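PDB 3LUL: 4-amino-4-deoxychorismate lyase from Legionella pneumophila, which belongs to the class IV aminotransferase family of pyridoxal-phosphate proteins and carries its cofactor covalently on a lysine. Local coordinates for residues E27-V35 and H46-L57. Residues are numbered along the deposited sequence; the frame is centred on the assembly and turned at random. Where two conformers were deposited one is given.
Sequences EGLFETIRV and HWERLGNSARQL
Glu31 of strand 28-35 faces His46 and Arg49 of helix 46-57, which runs back antiparallel over the strand at 171°, the axes 8.7 Å apart at closest. The pair packs helix on sheet in the smaller domain of the class IV aminotransferase fold. Glu31 is bent at chi2 (-69°), which turns its carboxylate across the helix axis toward the guanidinium of Arg49. Arg49 grips it side-on in a salt bridge, with the two planes only 21° apart. Its NE meets the syn lone pair of Glu31 OE2 at 2.9 Å, and its NH2 reaches OE1 at 2.8 Å. Glu31 OE1 accepts a second bond, 2.7 Å from His46 ND1 and nearly straight. That donor comes from above the carboxylate plane, while the oxygen lies in the ring plane. The buried carboxylate is thus fixed by three bonds. Arg49 NH1, which takes no part in the grip, bonds OP1 of the modified Lys141 and Pro199 O, consistent with Glu31 orienting an arginine that binds the cofactor phosphate. Ile33 CG1 covers one face of the His46 ring in a CH-pi contact. Nearer the N-terminal end of the strand, Leu29 makes the apolar part of the contact. Its CB touches Leu50 CD1 at 3.6 Å, its CD1 lies against Ser53 and Ala54, and its CD2 meets Leu57 CD1 tip to tip. Two waters bridge the segments. One donates to Glu27 OE2 and Leu57 O; the other accepts from Arg34 N and lies 2.9 Å from His46 NE2.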
loop_
_atom_site.group_PDB
_atom_site.type_symbol
_atom_site.label_atom_id
_atom_site.label_comp_id
_atom_site.label_asym_id
_atom_site.label_seq_id
_atom_site.Cartn_x
_atom_site.Cartn_y
_atom_site.Cartn_z
ATOM N N GLU B 27 2.539 7.643 1.015
ATOM C CA GLU B 27 3.890 8.165 0.825
ATOM C C GLU B 27 4.568 8.240 2.192
ATOM O O GLU B 27 4.600 9.290 2.844
ATOM C CB GLU B 27 3.938 9.505 0.055
ATOM C CG GLU B 27 5.329 9.790 -0.484
ATOM C CD GLU B 27 5.341 11.049 -1.300
ATOM O OE1 GLU B 27 5.234 12.110 -0.686
ATOM O OE2 GLU B 27 5.376 10.979 -2.532
ATOM N N GLY B 28 5.042 7.072 2.648
ATOM C CA GLY B 28 5.722 6.978 3.952
ATOM C C GLY B 28 6.580 5.733 4.041
ATOM O O GLY B 28 6.288 4.699 3.392
ATOM N N LEU B 29 7.655 5.831 4.812
ATOM C CA LEU B 29 8.608 4.754 4.977
ATOM C C LEU B 29 8.805 4.510 6.454
ATOM O O LEU B 29 8.598 5.420 7.275
ATOM C CB LEU B 29 9.952 5.124 4.336
ATOM C CG LEU B 29 9.939 5.357 2.829
ATOM C CD1 LEU B 29 11.204 6.112 2.388
ATOM C CD2 LEU B 29 9.736 3.975 2.088
ATOM N N PHE B 30 9.222 3.297 6.821
ATOM C CA PHE B 30 9.523 3.058 8.225
ATOM C C PHE B 30 10.739 2.165 8.429
ATOM O O PHE B 30 11.183 1.459 7.525
ATOM C CB PHE B 30 8.309 2.463 8.968
ATOM C CG PHE B 30 8.055 1.028 8.676
ATOM C CD1 PHE B 30 7.309 0.647 7.570
ATOM C CD2 PHE B 30 8.517 0.036 9.532
ATOM C CE1 PHE B 30 7.072 -0.693 7.293
ATOM C CE2 PHE B 30 8.287 -1.310 9.271
ATOM C CZ PHE B 30 7.564 -1.686 8.149
ATOM N N GLU B 31 11.247 2.214 9.663
ATOM C CA GLU B 31 12.288 1.304 10.115
ATOM C C GLU B 31 11.890 0.846 11.515
ATOM O O GLU B 31 11.435 1.669 12.327
ATOM C CB GLU B 31 13.636 2.009 10.215
ATOM C CG GLU B 31 14.271 2.272 8.882
ATOM C CD GLU B 31 14.728 1.008 8.178
ATOM O OE1 GLU B 31 14.936 -0.039 8.824
ATOM O OE2 GLU B 31 14.892 1.056 6.944
ATOM N N THR B 32 12.062 -0.440 11.776
ATOM C CA THR B 32 11.783 -0.994 13.088
ATOM C C THR B 32 13.117 -1.515 13.653
ATOM O O THR B 32 13.768 -2.367 13.078
ATOM C CB THR B 32 10.622 -2.035 13.036
ATOM O OG1 THR B 32 10.425 -2.611 14.327
ATOM C CG2 THR B 32 10.880 -3.124 12.009
ATOM N N ILE B 33 13.523 -0.928 14.767
ATOM C CA ILE B 33 14.872 -1.052 15.302
ATOM C C ILE B 33 14.802 -1.758 16.661
ATOM O O ILE B 33 14.075 -1.346 17.543
ATOM C CB ILE B 33 15.510 0.315 15.472
ATOM C CG1 ILE B 33 15.566 1.096 14.164
ATOM C CG2 ILE B 33 16.943 0.221 16.039
ATOM C CD1 ILE B 33 15.570 2.620 14.374
ATOM N N ARG B 34 15.570 -2.818 16.796
ATOM C CA ARG B 34 15.685 -3.490 18.062
ATOM C C ARG B 34 16.523 -2.656 19.023
ATOM O O ARG B 34 17.552 -2.094 18.640
ATOM C CB ARG B 34 16.300 -4.851 17.867
ATOM C CG ARG B 34 16.347 -5.682 19.161
ATOM C CD ARG B 34 16.567 -7.143 18.819
ATOM N NE ARG B 34 16.777 -7.977 20.005
ATOM C CZ ARG B 34 16.862 -9.314 20.009
ATOM N NH1 ARG B 34 16.740 -10.038 18.886
ATOM N NH2 ARG B 34 17.063 -9.942 21.166
ATOM N N VAL B 35 16.091 -2.582 20.282
ATOM C CA VAL B 35 16.867 -1.922 21.314
ATOM C C VAL B 35 17.280 -3.002 22.322
ATOM O O VAL B 35 16.411 -3.734 22.834
ATOM C CB VAL B 35 16.098 -0.799 21.990
ATOM C CG1 VAL B 35 16.907 -0.248 23.167
ATOM C CG2 VAL B 35 15.814 0.295 20.995
ATOM N N HIS B 46 19.944 0.807 9.571
ATOM C CA HIS B 46 18.568 1.314 9.477
ATOM C C HIS B 46 18.519 2.712 8.854
ATOM O O HIS B 46 17.689 2.988 8.003
ATOM C CB HIS B 46 17.926 1.324 10.860
ATOM C CG HIS B 46 17.585 -0.039 11.360
ATOM N ND1 HIS B 46 16.555 -0.785 10.826
ATOM C CD2 HIS B 46 18.128 -0.796 12.353
ATOM C CE1 HIS B 46 16.493 -1.957 11.444
ATOM N NE2 HIS B 46 17.421 -1.979 12.391
ATOM N N TRP B 47 19.409 3.594 9.304
ATOM C CA TRP B 47 19.509 4.951 8.702
ATOM C C TRP B 47 19.838 4.896 7.221
ATOM O O TRP B 47 19.299 5.640 6.404
ATOM C CB TRP B 47 20.587 5.728 9.482
ATOM C CG TRP B 47 20.904 7.093 9.005
ATOM C CD1 TRP B 47 20.220 8.255 9.298
ATOM C CD2 TRP B 47 21.972 7.460 8.138
ATOM N NE1 TRP B 47 20.832 9.325 8.690
ATOM C CE2 TRP B 47 21.903 8.865 7.960
ATOM C CE3 TRP B 47 22.989 6.743 7.498
ATOM C CZ2 TRP B 47 22.801 9.552 7.157
ATOM C CZ3 TRP B 47 23.883 7.425 6.700
ATOM C CH2 TRP B 47 23.793 8.821 6.548
ATOM N N GLU B 48 20.770 4.021 6.871
ATOM C CA GLU B 48 21.217 3.889 5.478
ATOM C C GLU B 48 20.069 3.469 4.582
ATOM O O GLU B 48 19.856 4.019 3.513
ATOM C CB GLU B 48 22.331 2.853 5.406
ATOM C CG GLU B 48 22.835 2.493 4.027
ATOM C CD GLU B 48 23.893 1.384 4.050
ATOM O OE1 GLU B 48 23.774 0.399 4.829
ATOM O OE2 GLU B 48 24.859 1.510 3.279
ATOM N N ARG B 49 19.362 2.426 5.001
ATOM C CA ARG B 49 18.276 1.887 4.205
ATOM C C ARG B 49 17.152 2.911 4.077
ATOM O O ARG B 49 16.628 3.141 3.006
ATOM C CB ARG B 49 17.724 0.594 4.829
ATOM C CG ARG B 49 16.586 0.007 3.994
ATOM C CD ARG B 49 16.238 -1.403 4.405
ATOM N NE ARG B 49 15.686 -1.455 5.762
ATOM C CZ ARG B 49 15.441 -2.590 6.409
ATOM N NH1 ARG B 49 15.605 -3.775 5.800
ATOM N NH2 ARG B 49 14.976 -2.550 7.643
ATOM N N LEU B 50 16.800 3.544 5.184
ATOM C CA LEU B 50 15.721 4.567 5.167
ATOM C C LEU B 50 16.091 5.682 4.218
ATOM O O LEU B 50 15.252 6.093 3.413
ATOM C CB LEU B 50 15.403 5.094 6.572
ATOM C CG LEU B 50 14.328 6.175 6.736
ATOM C CD1 LEU B 50 13.044 5.751 6.061
ATOM C CD2 LEU B 50 14.149 6.490 8.234
ATOM N N GLY B 51 17.352 6.130 4.260
ATOM C CA GLY B 51 17.798 7.212 3.388
ATOM C C GLY B 51 17.820 6.810 1.925
ATOM O O GLY B 51 17.449 7.601 1.057
ATOM N N ASN B 52 18.265 5.591 1.644
ATOM C CA ASN B 52 18.273 5.058 0.262
ATOM C C ASN B 52 16.864 5.001 -0.348
ATOM O O ASN B 52 16.653 5.411 -1.493
ATOM C CB ASN B 52 18.886 3.657 0.185
ATOM C CG ASN B 52 20.384 3.654 0.350
ATOM O OD1 ASN B 52 21.032 4.684 0.212
ATOM N ND2 ASN B 52 20.948 2.481 0.668
ATOM N N SER B 53 15.921 4.507 0.433
ATOM C CA SER B 53 14.512 4.481 0.059
ATOM C C SER B 53 13.921 5.857 -0.107
ATOM O O SER B 53 13.203 6.061 -1.071
ATOM C CB SER B 53 13.675 3.687 1.055
ATOM O OG SER B 53 14.104 2.333 1.026
ATOM N N ALA B 54 14.235 6.798 0.800
ATOM C CA ALA B 54 13.753 8.181 0.697
ATOM C C ALA B 54 14.217 8.800 -0.599
ATOM O O ALA B 54 13.411 9.391 -1.343
ATOM C CB ALA B 54 14.230 9.037 1.865
ATOM N N ARG B 55 15.519 8.640 -0.882
ATOM C CA ARG B 55 16.126 9.157 -2.100
ATOM C C ARG B 55 15.401 8.650 -3.344
ATOM O O ARG B 55 15.081 9.428 -4.263
ATOM C CB ARG B 55 17.616 8.771 -2.126
ATOM C CG ARG B 55 18.457 9.432 -3.194
ATOM C CD ARG B 55 19.975 9.476 -2.804
ATOM N NE ARG B 55 20.395 8.419 -1.852
ATOM C CZ ARG B 55 20.564 8.556 -0.522
ATOM N NH1 ARG B 55 20.367 9.721 0.100
ATOM N NH2 ARG B 55 20.946 7.504 0.204
ATOM N N GLN B 56 15.095 7.367 -3.345
ATOM C CA GLN B 56 14.439 6.738 -4.466
ATOM C C GLN B 56 13.042 7.279 -4.729
ATOM O O GLN B 56 12.624 7.356 -5.877
ATOM C CB GLN B 56 14.354 5.246 -4.219
ATOM C CG GLN B 56 13.827 4.468 -5.404
ATOM C CD GLN B 56 13.602 3.030 -5.055
ATOM O OE1 GLN B 56 14.474 2.399 -4.453
ATOM N NE2 GLN B 56 12.420 2.502 -5.400
ATOM N N LEU B 57 12.339 7.636 -3.671
ATOM C CA LEU B 57 10.995 8.212 -3.723
ATOM C C LEU B 57 10.974 9.756 -3.801
ATOM O O LEU B 57 9.901 10.353 -3.809
ATOM C CB LEU B 57 10.195 7.764 -2.495
ATOM C CG LEU B 57 9.848 6.255 -2.373
ATOM C CD1 LEU B 57 8.993 5.958 -1.127
ATOM C CD2 LEU B 57 9.162 5.775 -3.656
HETATM O O HOH W 1 7.127 9.526 -4.098
HETATM O O HOH W 2 17.728 -3.308 14.925
#